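Local coordinates for peptide-binding protein (Photobacterium damsela subsp. piscicida, PDB 6SQX), which probably acts as a secreted NlpC/P60 cysteine endopeptidase that cleaves the cell-wall peptidoglycan of potentially competing bacteria, at residues I98-K102 / V119-S123; F131-P135 / L189-S193; Y171-Q177 / Y313-D319; S374-I378 / T470-T474; V420-G425 / D456-L462. All coordinates share one frame; numbering follows the deposited sequence. Where two conformers were deposited one is given.

Contact 1: residues I98-K102 / V119-S123; sequences IRYYK and VNSIS. With EDO (1,2-ethanediol), chain H; EDO (1,2-ethanediol), chain U.
Val119 packs between two helices, its two methyls meeting different neighbours. CG1 lies 3.7 Å from Lys102 CG and also meets the CG2 branch of Ile98, while CG2 turns to the last turn of the other helix and sits 3.9 Å from Tyr101 CB. With CG1 anti to the backbone N (chi1 -175°), the valine straddles the groove instead of pressing on one residue. A turn further along, Ile98 sends its CD1 to Ser123, 4.1 Å from CB.

The polar part lies at the exposed border, where Lys102 and Asn120 meet. Lys102 lays its CG on Val119, then carries on towards Asn120, bends at its last torsion (chi4 -61°), and brings NZ to 2.7 Å from Asn120 OD1, the donor somewhat off the carbonyl plane.

Helices 90-102 and 118-126 run nearly antiparallel, their local axes 164° apart and 10.3 Å at closest approach, a two-helix packing joined by the intervening loop. Behind the contact, Leu128 covers Ile98, and the Tyr101 ring leads away to pack on Phe160 and on Tyr175 and Ile176. One face of that ring carries Tyr100 CD2.

Chemically this is a small apolar seam closed on its outer side by one short lysine-amide bond. The ammonium group meets a neutral oxygen rather than a carboxylate, so the lysine probably keeps its positive charge, solvated by the amide without being neutralised.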
# COMPACT_ATOMS: atom_id res chain seq x y z
N ILE A 98 -7.82 -15.46 -14.36
CA ILE A 98 -8.77 -16.56 -14.42
C ILE A 98 -8.02 -17.88 -14.51
O ILE A 98 -8.30 -18.83 -13.76
CB ILE A 98 -9.72 -16.39 -15.63
CG1 ILE A 98 -10.67 -15.22 -15.40
CG2 ILE A 98 -10.55 -17.65 -15.82
CD1 ILE A 98 -11.45 -14.85 -16.65
N ARG A 99 -7.07 -17.98 -15.46
CA ARG A 99 -6.32 -19.22 -15.64
C ARG A 99 -5.58 -19.62 -14.37
O ARG A 99 -5.50 -20.81 -14.03
CB ARG A 99 -5.34 -19.05 -16.81
CG ARG A 99 -4.66 -20.33 -17.28
CD ARG A 99 -3.90 -20.12 -18.59
NE ARG A 99 -2.81 -19.16 -18.48
CZ ARG A 99 -2.84 -17.91 -18.94
NH1 ARG A 99 -1.80 -17.12 -18.77
NH2 ARG A 99 -3.92 -17.46 -19.59
N TYR A 100 -5.01 -18.64 -13.67
CA TYR A 100 -4.23 -18.94 -12.47
C TYR A 100 -5.08 -19.65 -11.43
O TYR A 100 -4.63 -20.62 -10.81
CB TYR A 100 -3.68 -17.64 -11.90
CG TYR A 100 -2.76 -17.85 -10.74
CD1 TYR A 100 -1.39 -18.01 -10.93
CD2 TYR A 100 -3.24 -17.86 -9.43
CE1 TYR A 100 -0.53 -18.19 -9.84
CE2 TYR A 100 -2.41 -18.05 -8.35
CZ TYR A 100 -1.05 -18.20 -8.55
OH TYR A 100 -0.24 -18.39 -7.45
N TYR A 101 -6.32 -19.19 -11.21
CA TYR A 101 -7.16 -19.80 -10.19
C TYR A 101 -7.93 -21.02 -10.68
O TYR A 101 -8.25 -21.90 -9.87
CB TYR A 101 -8.09 -18.75 -9.57
CG TYR A 101 -7.26 -17.79 -8.76
CD1 TYR A 101 -6.68 -18.21 -7.56
CD2 TYR A 101 -7.02 -16.47 -9.19
CE1 TYR A 101 -5.90 -17.35 -6.81
CE2 TYR A 101 -6.23 -15.59 -8.43
CZ TYR A 101 -5.66 -16.05 -7.24
OH TYR A 101 -4.87 -15.21 -6.51
N LYS A 102 -8.19 -21.12 -11.99
CA LYS A 102 -8.80 -22.34 -12.50
C LYS A 102 -7.90 -23.54 -12.26
O LYS A 102 -8.38 -24.63 -11.98
CB LYS A 102 -9.11 -22.21 -13.99
CG LYS A 102 -10.45 -21.57 -14.30
CD LYS A 102 -11.00 -22.09 -15.64
CE LYS A 102 -11.97 -21.12 -16.31
NZ LYS A 102 -13.20 -20.82 -15.52
N VAL A 119 -14.29 -21.14 -10.10
CA VAL A 119 -13.94 -20.00 -10.94
C VAL A 119 -14.91 -19.84 -12.11
O VAL A 119 -15.05 -18.73 -12.65
CB VAL A 119 -12.47 -20.14 -11.41
CG1 VAL A 119 -12.02 -18.92 -12.21
CG2 VAL A 119 -11.55 -20.35 -10.21
N ASN A 120 -15.59 -20.92 -12.51
CA ASN A 120 -16.43 -20.85 -13.71
C ASN A 120 -17.49 -19.76 -13.59
O ASN A 120 -17.69 -18.98 -14.52
CB ASN A 120 -17.05 -22.21 -14.02
CG ASN A 120 -16.03 -23.20 -14.50
OD1 ASN A 120 -14.87 -22.83 -14.69
ND2 ASN A 120 -16.44 -24.44 -14.71
N SER A 121 -18.18 -19.70 -12.45
CA SER A 121 -19.23 -18.70 -12.29
C SER A 121 -18.64 -17.29 -12.31
O SER A 121 -19.26 -16.36 -12.84
CB SER A 121 -20.00 -18.95 -10.99
OG SER A 121 -19.27 -18.50 -9.86
N ILE A 122 -17.45 -17.13 -11.75
CA ILE A 122 -16.78 -15.84 -11.76
C ILE A 122 -16.38 -15.45 -13.17
O ILE A 122 -16.58 -14.30 -13.60
CB ILE A 122 -15.59 -15.84 -10.79
CG1 ILE A 122 -16.08 -16.06 -9.36
CG2 ILE A 122 -14.78 -14.55 -10.91
CD1 ILE A 122 -14.97 -16.33 -8.41
N SER A 123 -15.77 -16.38 -13.91
CA SER A 123 -15.37 -16.10 -15.29
C SER A 123 -16.57 -15.71 -16.14
O SER A 123 -16.50 -14.77 -16.95
CB SER A 123 -14.66 -17.32 -15.88
OG SER A 123 -14.49 -17.20 -17.28
C1 EDO H . -1.65 -18.38 -4.30
O1 EDO H . -1.47 -19.43 -5.27
C2 EDO H . -0.30 -17.96 -3.74
O2 EDO H . 0.33 -19.12 -3.14
C1 EDO U . -0.89 -13.31 -5.57
O1 EDO U . 0.22 -12.80 -4.83
C2 EDO U . -0.61 -14.74 -6.03
O2 EDO U . -1.48 -15.03 -7.13

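Contact 2: residues F131-P135 / L189-S193; sequences FPNIP and LIHMS
His191, Ile134 and Ile190 lose the most surface here, where the loop 131-135 crosses strand 186-192 of the SH3b-type domain at a classic beta bulge: Ile190 and His191 both face Leu200 on the next strand.

The His191 imidazole is held from several directions. Its ND1 accepts a hydrogen bond from the backbone N of Asn133 at 2.9 Å, with the donor 20° out of the ring plane, and NE2 is bonded to Met126 O, so both ring nitrogens are engaged. The Asn133 amide lies stacked over one face, planes 16° apart, and Phe131 CD2 covers the opposite face.

Ile134 drives its CD1 in at the strand backbone, 3.5 Å from His191 N, and also touches Leu189 CB. Ile190 points its CB away from the loop, yet in the conformer given its CG2 branch, anti to the backbone N, packs against Phe131 CE2. Pro132, behind a cis peptide bond, rests its CB against Ile190 O.

Asn133 grips the strand as a backbone strand would, through both ends of its amide. OD1 takes the Met192 N-H at 2.8 Å, and ND2 gives a nearly straight bond (169°) to Met192 O at 3.0 Å, lying in that carbonyl's plane on a lone pair.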
# COMPACT_ATOMS: atom_id res chain seq x y z
N PHE A 131 -15.16 -7.19 -23.58
CA PHE A 131 -14.20 -6.26 -23.00
C PHE A 131 -13.73 -5.23 -24.03
O PHE A 131 -13.41 -5.60 -25.17
CB PHE A 131 -12.98 -7.03 -22.50
CG PHE A 131 -11.91 -6.14 -21.86
CD1 PHE A 131 -10.95 -5.51 -22.65
CD2 PHE A 131 -11.92 -5.89 -20.48
CE1 PHE A 131 -9.99 -4.66 -22.09
CE2 PHE A 131 -10.95 -5.06 -19.93
CZ PHE A 131 -9.99 -4.44 -20.71
N PRO A 132 -13.62 -3.94 -23.66
CA PRO A 132 -14.09 -3.34 -22.40
C PRO A 132 -15.52 -2.85 -22.62
O PRO A 132 -15.78 -2.18 -23.63
CB PRO A 132 -13.10 -2.18 -22.21
CG PRO A 132 -12.76 -1.72 -23.61
CD PRO A 132 -12.83 -2.99 -24.47
N ASN A 133 -16.46 -3.19 -21.73
CA ASN A 133 -17.87 -2.94 -22.03
C ASN A 133 -18.42 -1.65 -21.45
O ASN A 133 -19.62 -1.39 -21.61
CB ASN A 133 -18.76 -4.13 -21.65
CG ASN A 133 -18.86 -4.33 -20.16
OD1 ASN A 133 -18.52 -3.45 -19.36
ND2 ASN A 133 -19.36 -5.50 -19.76
N ILE A 134 -17.59 -0.81 -20.84
CA ILE A 134 -18.01 0.51 -20.37
C ILE A 134 -17.63 1.53 -21.44
O ILE A 134 -16.44 1.69 -21.72
CB ILE A 134 -17.40 0.87 -19.01
CG1 ILE A 134 -17.98 -0.06 -17.94
CG2 ILE A 134 -17.70 2.35 -18.67
CD1 ILE A 134 -17.47 0.19 -16.54
N PRO A 135 -18.59 2.20 -22.08
CA PRO A 135 -18.22 3.14 -23.14
C PRO A 135 -17.37 4.28 -22.60
O PRO A 135 -17.45 4.62 -21.41
CB PRO A 135 -19.57 3.67 -23.65
CG PRO A 135 -20.60 2.73 -23.10
CD PRO A 135 -20.04 2.15 -21.84
N LEU A 189 -12.95 3.72 -15.17
CA LEU A 189 -13.87 2.59 -15.21
C LEU A 189 -13.63 1.82 -16.50
O LEU A 189 -13.60 2.42 -17.59
CB LEU A 189 -15.31 3.09 -15.13
CG LEU A 189 -15.62 4.05 -13.96
CD1 LEU A 189 -17.12 4.32 -13.96
CD2 LEU A 189 -15.14 3.57 -12.59
N ILE A 190 -13.46 0.50 -16.42
CA ILE A 190 -13.05 -0.31 -17.57
C ILE A 190 -14.17 -1.21 -18.07
O ILE A 190 -14.48 -1.22 -19.26
CB ILE A 190 -11.78 -1.13 -17.24
CG1 ILE A 190 -10.63 -0.24 -16.79
CG2 ILE A 190 -11.36 -2.00 -18.46
CD1 ILE A 190 -9.61 -1.00 -15.94
N HIS A 191 -14.77 -1.99 -17.17
CA HIS A 191 -15.62 -3.10 -17.59
C HIS A 191 -16.52 -3.47 -16.43
O HIS A 191 -16.10 -3.39 -15.27
CB HIS A 191 -14.69 -4.28 -17.96
CG HIS A 191 -15.39 -5.43 -18.63
ND1 HIS A 191 -15.76 -5.40 -19.95
CD2 HIS A 191 -15.76 -6.65 -18.15
CE1 HIS A 191 -16.35 -6.54 -20.26
NE2 HIS A 191 -16.35 -7.32 -19.20
N MET A 192 -17.75 -3.85 -16.71
CA MET A 192 -18.71 -4.16 -15.65
C MET A 192 -19.12 -5.63 -15.75
O MET A 192 -19.30 -6.16 -16.86
CB MET A 192 -19.95 -3.23 -15.74
CG MET A 192 -21.01 -3.42 -14.65
SD MET A 192 -22.15 -2.01 -14.48
CE MET A 192 -22.40 -1.62 -16.20
N SER A 193 -19.28 -6.29 -14.60
CA SER A 193 -19.72 -7.67 -14.56
C SER A 193 -21.15 -7.82 -15.11
O SER A 193 -21.92 -6.86 -15.19
CB SER A 193 -19.63 -8.21 -13.13
OG SER A 193 -20.50 -7.46 -12.28

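Contact 3: residues Y171-Q177 / Y313-D319; sequences YPFDYIQ and YGWGGMD. With EDO (1,2-ethanediol), chain P.
Phe173 sets CD1 over one face of the Trp315 indole, the rings meeting obliquely with Phe173 CE1 3.6 Å from Trp315 CE3, in an aromatic cluster completed by Tyr175 and Tyr313. The cluster joins the SH3b-type domain to the NlpC/P60 domain. Tyr175 CE1 lies over that same indole face, while the Tyr313 OH is bonded to the oxidised cysteine at position 324.

Pro172, after a cis peptide bond, wedges its CG against Tyr313 O and meets the Tyr313 ring at its edge. Met318, bent at chi2 (76°) in the conformer given, puts CG 3.7 Å from Tyr171 CE1 and curls CE onto Asp174 CB. A water accepts from Trp315 NE1 and donates to Tyr175 O and Gln177 O, satisfying the indole N-H.

Two direct bonds flank the packing. Gln177 NE2 donates to Gly316 O at 2.8 Å, from above the carbonyl plane. On the exposed side, Tyr171 OH donates to Asp319 OD2 at 2.6 Å, using the anti lone pair of that oxygen.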
# COMPACT_ATOMS: atom_id res chain seq x y z
N TYR A 171 -5.58 -16.38 6.92
CA TYR A 171 -5.79 -14.95 7.05
C TYR A 171 -4.51 -14.29 7.56
O TYR A 171 -3.85 -14.84 8.46
CB TYR A 171 -6.97 -14.70 8.01
CG TYR A 171 -7.31 -13.24 8.16
CD1 TYR A 171 -8.23 -12.63 7.31
CD2 TYR A 171 -6.71 -12.46 9.16
CE1 TYR A 171 -8.56 -11.27 7.45
CE2 TYR A 171 -7.00 -11.12 9.28
CZ TYR A 171 -7.93 -10.51 8.43
OH TYR A 171 -8.20 -9.16 8.58
N PRO A 172 -4.11 -13.13 7.02
CA PRO A 172 -4.85 -12.28 6.07
C PRO A 172 -4.48 -12.55 4.59
O PRO A 172 -4.80 -11.71 3.73
CB PRO A 172 -4.38 -10.85 6.45
CG PRO A 172 -2.87 -11.05 6.85
CD PRO A 172 -2.96 -12.40 7.62
N PHE A 173 -3.81 -13.68 4.32
CA PHE A 173 -3.26 -13.95 2.99
C PHE A 173 -4.32 -14.55 2.04
O PHE A 173 -4.19 -15.67 1.54
CB PHE A 173 -2.05 -14.86 3.14
CG PHE A 173 -0.93 -14.21 3.88
CD1 PHE A 173 -0.13 -13.23 3.27
CD2 PHE A 173 -0.72 -14.47 5.26
CE1 PHE A 173 0.89 -12.56 3.98
CE2 PHE A 173 0.31 -13.83 5.95
CZ PHE A 173 1.10 -12.86 5.32
N ASP A 174 -5.36 -13.74 1.80
CA ASP A 174 -6.33 -14.00 0.73
C ASP A 174 -5.74 -13.45 -0.55
O ASP A 174 -5.63 -12.25 -0.72
CB ASP A 174 -7.62 -13.25 1.08
CG ASP A 174 -8.64 -13.24 -0.06
OD1 ASP A 174 -8.42 -13.91 -1.09
OD2 ASP A 174 -9.68 -12.56 0.09
N TYR A 175 -5.35 -14.35 -1.47
CA TYR A 175 -4.60 -13.87 -2.63
C TYR A 175 -5.44 -13.10 -3.62
O TYR A 175 -4.86 -12.44 -4.50
CB TYR A 175 -3.86 -15.06 -3.28
CG TYR A 175 -2.75 -15.51 -2.35
CD1 TYR A 175 -1.60 -14.72 -2.16
CD2 TYR A 175 -2.89 -16.64 -1.55
CE1 TYR A 175 -0.60 -15.12 -1.24
CE2 TYR A 175 -1.90 -17.04 -0.67
CZ TYR A 175 -0.77 -16.26 -0.51
OH TYR A 175 0.21 -16.64 0.39
N ILE A 176 -6.77 -13.12 -3.49
CA ILE A 176 -7.64 -12.26 -4.31
C ILE A 176 -7.53 -10.80 -3.90
O ILE A 176 -7.86 -9.91 -4.68
CB ILE A 176 -9.11 -12.73 -4.23
CG1 ILE A 176 -9.23 -14.23 -4.52
CG2 ILE A 176 -10.01 -11.91 -5.15
CD1 ILE A 176 -8.70 -14.65 -5.87
N GLN A 177 -7.08 -10.53 -2.67
CA GLN A 177 -7.05 -9.18 -2.15
C GLN A 177 -5.84 -8.41 -2.67
O GLN A 177 -4.69 -8.84 -2.46
CB GLN A 177 -7.03 -9.25 -0.62
CG GLN A 177 -7.01 -7.83 0.05
CD GLN A 177 -8.12 -6.88 -0.50
OE1 GLN A 177 -9.28 -7.34 -0.75
NE2 GLN A 177 -7.76 -5.60 -0.74
N TYR A 313 -1.22 -6.10 10.33
CA TYR A 313 -0.76 -6.40 8.97
C TYR A 313 -1.92 -6.96 8.16
O TYR A 313 -2.49 -8.01 8.50
CB TYR A 313 0.35 -7.45 9.06
CG TYR A 313 0.92 -7.81 7.68
CD1 TYR A 313 0.30 -8.79 6.87
CD2 TYR A 313 2.05 -7.14 7.19
CE1 TYR A 313 0.81 -9.11 5.63
CE2 TYR A 313 2.56 -7.45 5.94
CZ TYR A 313 1.93 -8.41 5.18
OH TYR A 313 2.44 -8.75 3.90
N GLY A 314 -2.24 -6.28 7.05
CA GLY A 314 -3.27 -6.76 6.14
C GLY A 314 -2.69 -7.03 4.75
O GLY A 314 -2.43 -6.07 4.02
N TRP A 315 -2.50 -8.31 4.39
CA TRP A 315 -2.04 -8.63 3.04
C TRP A 315 -2.93 -7.95 2.01
O TRP A 315 -4.15 -8.07 2.05
CB TRP A 315 -2.08 -10.16 2.82
CG TRP A 315 -1.78 -10.52 1.40
CD1 TRP A 315 -2.67 -10.90 0.45
CD2 TRP A 315 -0.49 -10.50 0.78
NE1 TRP A 315 -2.01 -11.11 -0.74
CE2 TRP A 315 -0.67 -10.86 -0.56
CE3 TRP A 315 0.79 -10.18 1.23
CZ2 TRP A 315 0.40 -11.00 -1.47
CZ3 TRP A 315 1.85 -10.30 0.35
CH2 TRP A 315 1.66 -10.68 -1.00
N GLY A 316 -2.32 -7.26 1.05
CA GLY A 316 -3.13 -6.65 -0.00
C GLY A 316 -4.08 -5.55 0.47
O GLY A 316 -4.99 -5.17 -0.26
N GLY A 317 -3.89 -5.02 1.69
CA GLY A 317 -4.85 -4.07 2.23
C GLY A 317 -6.08 -4.73 2.84
O GLY A 317 -7.09 -4.03 3.06
N MET A 318 -6.01 -6.03 3.12
CA MET A 318 -7.13 -6.78 3.70
C MET A 318 -7.76 -6.04 4.88
O MET A 318 -7.09 -5.68 5.85
CB MET A 318 -6.65 -8.16 4.20
CG MET A 318 -7.76 -9.16 4.51
SD MET A 318 -8.48 -9.87 3.02
CE MET A 318 -9.38 -11.28 3.74
N ASP A 319 -9.07 -5.86 4.79
CA ASP A 319 -9.86 -5.23 5.85
C ASP A 319 -9.39 -3.81 6.15
O ASP A 319 -9.65 -3.29 7.26
CB ASP A 319 -9.89 -6.11 7.10
CG ASP A 319 -10.75 -7.35 6.89
OD1 ASP A 319 -11.86 -7.21 6.32
OD2 ASP A 319 -10.35 -8.48 7.29
C1 EDO P . 3.24 -14.29 1.58
O1 EDO P . 2.59 -14.42 0.33
C2 EDO P . 2.60 -15.35 2.46
O2 EDO P . 3.29 -15.45 3.70
O HOH W 1 -6.24 -7.02 8.11
O HOH W 2 -2.99 -10.83 -3.50

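Contact 4: residues S374-I378 / T470-T474; sequences SIQLI and TTLLT
The first torsion of Thr470 (chi1 56°) tucks OG1 between its backbone N and carbonyl carbon and leaves CG2 beside the N, so that Leu377 meets both branches. Leu377, CG anti to its carbonyl carbon (chi1 -61°), crosses the threonine at about a right angle. Its CD2 lies 3.8 Å from Thr470 OG1, and its CD1 is 4.0 Å from Thr470 CG2. Ile375 slides past in the opposite direction and brings CD1 to the same hydroxyl, though this residue is poorly ordered.

Further along, Leu472 rests CD2 against the loop backbone, 3.7 Å from Gln376 O, and touches Ile378 CG1 at 4.1 Å. In the conformer given, Ile378 and Thr474 then reach toward each other tip to tip, CD1 to CG2 at 3.8 Å.

The segment 374-378 is the connection from helix 361-370 to strand 382-387, and it passes over the end of strand 467-472, next to 382-387 in the six-stranded antiparallel sheet of the NlpC/P60 domain. Leu367 and Leu368 of the helix back Leu377, and Thr382 lies against Leu377, Thr470 and Leu472.

The contact rests on van der Waals packing of methyls against other carbons, a hydroxyl and a backbone carbonyl. Its hold on the loop is therefore a matter of shape, with nothing directional between the pair to fix the register.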
# COMPACT_ATOMS: atom_id res chain seq x y z
N SER A 374 29.51 3.35 -0.31
CA SER A 374 29.74 4.09 -1.54
C SER A 374 28.72 5.21 -1.71
O SER A 374 29.02 6.24 -2.31
CB SER A 374 29.69 3.12 -2.73
OG SER A 374 30.18 3.72 -3.92
N ILE A 375 27.51 5.02 -1.16
CA ILE A 375 26.42 5.97 -1.28
C ILE A 375 26.04 6.47 0.12
O ILE A 375 26.44 5.91 1.14
CB ILE A 375 25.19 5.36 -1.98
CG1 ILE A 375 24.55 4.30 -1.07
CG2 ILE A 375 25.59 4.75 -3.32
CD1 ILE A 375 23.46 3.52 -1.73
N GLN A 376 25.25 7.54 0.14
CA GLN A 376 24.76 8.14 1.38
C GLN A 376 23.28 7.80 1.53
O GLN A 376 22.47 8.18 0.68
CB GLN A 376 24.96 9.66 1.35
CG GLN A 376 24.29 10.41 2.50
CD GLN A 376 25.03 10.26 3.83
OE1 GLN A 376 25.07 9.18 4.43
NE2 GLN A 376 25.62 11.36 4.30
N LEU A 377 22.94 7.08 2.60
CA LEU A 377 21.55 6.76 2.92
C LEU A 377 20.93 7.89 3.74
O LEU A 377 21.61 8.56 4.52
CB LEU A 377 21.48 5.46 3.71
CG LEU A 377 22.03 4.21 3.01
CD1 LEU A 377 21.66 2.97 3.77
CD2 LEU A 377 21.52 4.13 1.57
N ILE A 378 19.64 8.13 3.54
CA ILE A 378 18.97 9.25 4.18
C ILE A 378 17.84 8.73 5.05
O ILE A 378 16.85 8.20 4.51
CB ILE A 378 18.42 10.24 3.15
CG1 ILE A 378 19.54 10.75 2.24
CG2 ILE A 378 17.67 11.37 3.85
CD1 ILE A 378 19.12 11.89 1.30
N THR A 470 18.83 -0.94 -1.17
CA THR A 470 18.39 0.36 -0.71
C THR A 470 18.00 1.20 -1.92
O THR A 470 18.64 1.11 -2.98
CB THR A 470 19.47 1.10 0.11
OG1 THR A 470 20.67 1.21 -0.66
CG2 THR A 470 19.75 0.38 1.43
N THR A 471 16.98 2.03 -1.75
CA THR A 471 16.51 2.93 -2.81
C THR A 471 16.27 4.30 -2.20
O THR A 471 15.36 4.47 -1.38
CB THR A 471 15.21 2.37 -3.43
OG1 THR A 471 15.40 1.00 -3.83
CG2 THR A 471 14.75 3.25 -4.62
N LEU A 472 17.03 5.30 -2.62
CA LEU A 472 16.77 6.67 -2.18
C LEU A 472 15.53 7.21 -2.88
O LEU A 472 15.35 7.01 -4.08
CB LEU A 472 17.93 7.56 -2.61
CG LEU A 472 19.24 7.43 -1.86
CD1 LEU A 472 20.27 8.43 -2.45
CD2 LEU A 472 18.99 7.68 -0.40
N LEU A 473 14.70 7.97 -2.16
CA LEU A 473 13.54 8.61 -2.75
C LEU A 473 13.83 10.01 -3.25
O LEU A 473 13.05 10.54 -4.06
CB LEU A 473 12.41 8.70 -1.73
CG LEU A 473 11.94 7.36 -1.18
CD1 LEU A 473 10.81 7.63 -0.19
CD2 LEU A 473 11.44 6.44 -2.31
N THR A 474 14.93 10.62 -2.83
CA THR A 474 15.18 12.03 -3.05
C THR A 474 15.35 12.39 -4.52
O THR A 474 15.41 13.59 -4.84
CB THR A 474 16.39 12.46 -2.22
OG1 THR A 474 17.45 11.50 -2.39
CG2 THR A 474 16.00 12.53 -0.74

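Contact 5: residues V420-G425 / D456-L462; sequences VKLVNG and DWALQSL. With EDO (1,2-ethanediol), chain Q.
Strands 419-424 and 457-459 pair antiparallel at one edge of a small mixed four-stranded sheet. Val423 and Ala458 form the hydrogen-bonded pair, Ala458 N giving 2.8 Å to Val423 O and Val423 N returning 3.0 Å to Ala458 O. Beyond it, Gln460 N reaches Lys421 O at 2.9 Å. Gln460 curls back so that NE2 also donates to Ala458 O, from the opposite face of that carbonyl to Val423 N.

On the face with Leu422, Leu459 and Trp457, the indole is sandwiched. Asn424 CB makes a CH-pi contact with its six-membered ring, 3.8 Å from the centroid, and Leu422 CD1 covers the other face; Leu422 CD2 also packs on Leu459 CB at 3.9 Å. Ile24 of strand 23-25 and Leu452 of helix 449-453 lie beside this group.

At the far end Asp456, the C-prime residue of the Schellman motif ending that helix, accepts a hydrogen bond from Gly425 N at OD2. Buried Asp456 O has no hydrogen-bond partner in the model and meets Asn424 CA at 3.2 Å in a CA-H...O contact. The carboxylate, not the backbone carbonyl, thus makes Asp456's conventional bond across the strands.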
# COMPACT_ATOMS: atom_id res chain seq x y z
N VAL A 420 8.94 -13.25 10.67
CA VAL A 420 10.25 -13.62 10.14
C VAL A 420 10.30 -15.12 9.95
O VAL A 420 9.84 -15.89 10.82
CB VAL A 420 11.38 -13.15 11.08
CG1 VAL A 420 12.76 -13.43 10.43
CG2 VAL A 420 11.19 -11.67 11.40
N LYS A 421 10.91 -15.57 8.85
CA LYS A 421 10.99 -17.01 8.60
C LYS A 421 11.87 -17.72 9.64
O LYS A 421 12.95 -17.25 10.02
CB LYS A 421 11.55 -17.28 7.18
CG LYS A 421 11.58 -18.78 6.78
CD LYS A 421 11.98 -19.01 5.32
CE LYS A 421 12.36 -20.47 5.09
NZ LYS A 421 12.29 -20.80 3.64
N LEU A 422 11.40 -18.88 10.07
CA LEU A 422 12.16 -19.79 10.92
C LEU A 422 12.27 -21.13 10.22
O LEU A 422 11.40 -21.50 9.42
CB LEU A 422 11.40 -20.06 12.24
CG LEU A 422 10.88 -18.85 13.01
CD1 LEU A 422 10.03 -19.28 14.22
CD2 LEU A 422 12.05 -17.94 13.41
N VAL A 423 13.33 -21.88 10.52
CA VAL A 423 13.46 -23.25 10.00
C VAL A 423 13.87 -24.17 11.15
O VAL A 423 14.75 -23.81 11.94
CB VAL A 423 14.46 -23.33 8.81
CG1 VAL A 423 14.57 -24.71 8.28
CG2 VAL A 423 14.00 -22.43 7.70
N ASN A 424 13.25 -25.34 11.25
CA ASN A 424 13.64 -26.28 12.30
C ASN A 424 14.65 -27.30 11.78
O ASN A 424 15.11 -27.25 10.63
CB ASN A 424 12.44 -26.91 13.01
CG ASN A 424 11.70 -27.93 12.14
OD1 ASN A 424 12.19 -28.33 11.08
ND2 ASN A 424 10.53 -28.36 12.60
N GLY A 425 15.01 -28.27 12.63
CA GLY A 425 16.03 -29.23 12.27
C GLY A 425 15.63 -30.19 11.17
O GLY A 425 16.50 -30.83 10.57
N ASP A 456 14.90 -25.32 18.89
CA ASP A 456 15.10 -25.93 17.57
C ASP A 456 14.56 -25.09 16.42
O ASP A 456 14.25 -25.63 15.37
CB ASP A 456 14.58 -27.38 17.47
CG ASP A 456 15.07 -28.10 16.19
OD1 ASP A 456 16.29 -28.04 15.91
OD2 ASP A 456 14.25 -28.71 15.46
N TRP A 457 14.44 -23.78 16.59
CA TRP A 457 14.03 -22.90 15.50
C TRP A 457 15.17 -21.96 15.16
O TRP A 457 15.63 -21.22 16.02
CB TRP A 457 12.81 -22.10 15.92
CG TRP A 457 11.57 -22.92 15.90
CD1 TRP A 457 10.84 -23.35 16.98
CD2 TRP A 457 10.89 -23.44 14.74
NE1 TRP A 457 9.77 -24.11 16.56
CE2 TRP A 457 9.78 -24.18 15.19
CE3 TRP A 457 11.15 -23.38 13.36
CZ2 TRP A 457 8.88 -24.80 14.32
CZ3 TRP A 457 10.27 -24.02 12.49
CH2 TRP A 457 9.14 -24.72 12.97
N ALA A 458 15.59 -21.97 13.89
CA ALA A 458 16.66 -21.09 13.41
C ALA A 458 16.01 -19.90 12.72
O ALA A 458 15.38 -20.05 11.67
CB ALA A 458 17.53 -21.83 12.39
N LEU A 459 16.16 -18.72 13.30
CA LEU A 459 15.64 -17.50 12.68
C LEU A 459 16.49 -17.10 11.49
O LEU A 459 17.73 -17.07 11.57
CB LEU A 459 15.60 -16.38 13.74
CG LEU A 459 14.96 -15.05 13.25
CD1 LEU A 459 13.97 -14.48 14.29
CD2 LEU A 459 16.02 -14.03 12.99
N GLN A 460 15.83 -16.78 10.38
CA GLN A 460 16.51 -16.41 9.13
C GLN A 460 16.59 -14.89 9.13
O GLN A 460 15.59 -14.21 8.86
CB GLN A 460 15.70 -16.95 7.96
CG GLN A 460 15.48 -18.44 8.03
CD GLN A 460 16.80 -19.19 8.05
OE1 GLN A 460 17.60 -19.09 7.10
NE2 GLN A 460 17.04 -19.96 9.11
N SER A 461 17.77 -14.35 9.48
CA SER A 461 17.90 -12.91 9.66
C SER A 461 17.68 -12.15 8.36
O SER A 461 18.15 -12.55 7.29
CB SER A 461 19.28 -12.55 10.22
OG SER A 461 19.40 -11.14 10.30
N LEU A 462 16.95 -11.03 8.44
CA LEU A 462 16.79 -10.20 7.24
C LEU A 462 18.13 -9.71 6.71
O LEU A 462 18.25 -9.43 5.51
CB LEU A 462 15.87 -9.01 7.52
CG LEU A 462 14.38 -9.28 7.43
CD1 LEU A 462 13.90 -10.23 8.53
CD2 LEU A 462 13.59 -7.96 7.47
C1 EDO Q . 9.80 -27.59 16.59
O1 EDO Q . 9.14 -28.10 15.43
C2 EDO Q . 11.30 -27.62 16.35
O2 EDO Q . 11.74 -28.97 16.13

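How the contacts relate
Contacts 1 and 2 lie within the first 193 residues, and contact 3 pairs 171-177 with 313-319. Contact 1 closes before the others open, whereas contacts 2 and 3 alternate their segments. Contacts 1 and 3 touch directly, Tyr101 packing on Tyr175 and Ile176, with centres 19 Å apart; contact 2 comes within about 7 Å of contact 1 between nearest atoms. Helix 90-102 thus abuts the SH3b-type domain, which contact 3, its centre about 11 Å from the chain's centre, links to the NlpC/P60 domain. Contact 4 lies on the six-stranded antiparallel sheet of the NlpC/P60 domain, its centre 43 Å from that of contact 1, and contact 5, on a separate sheet, is nested inside the loop closed by contact 4.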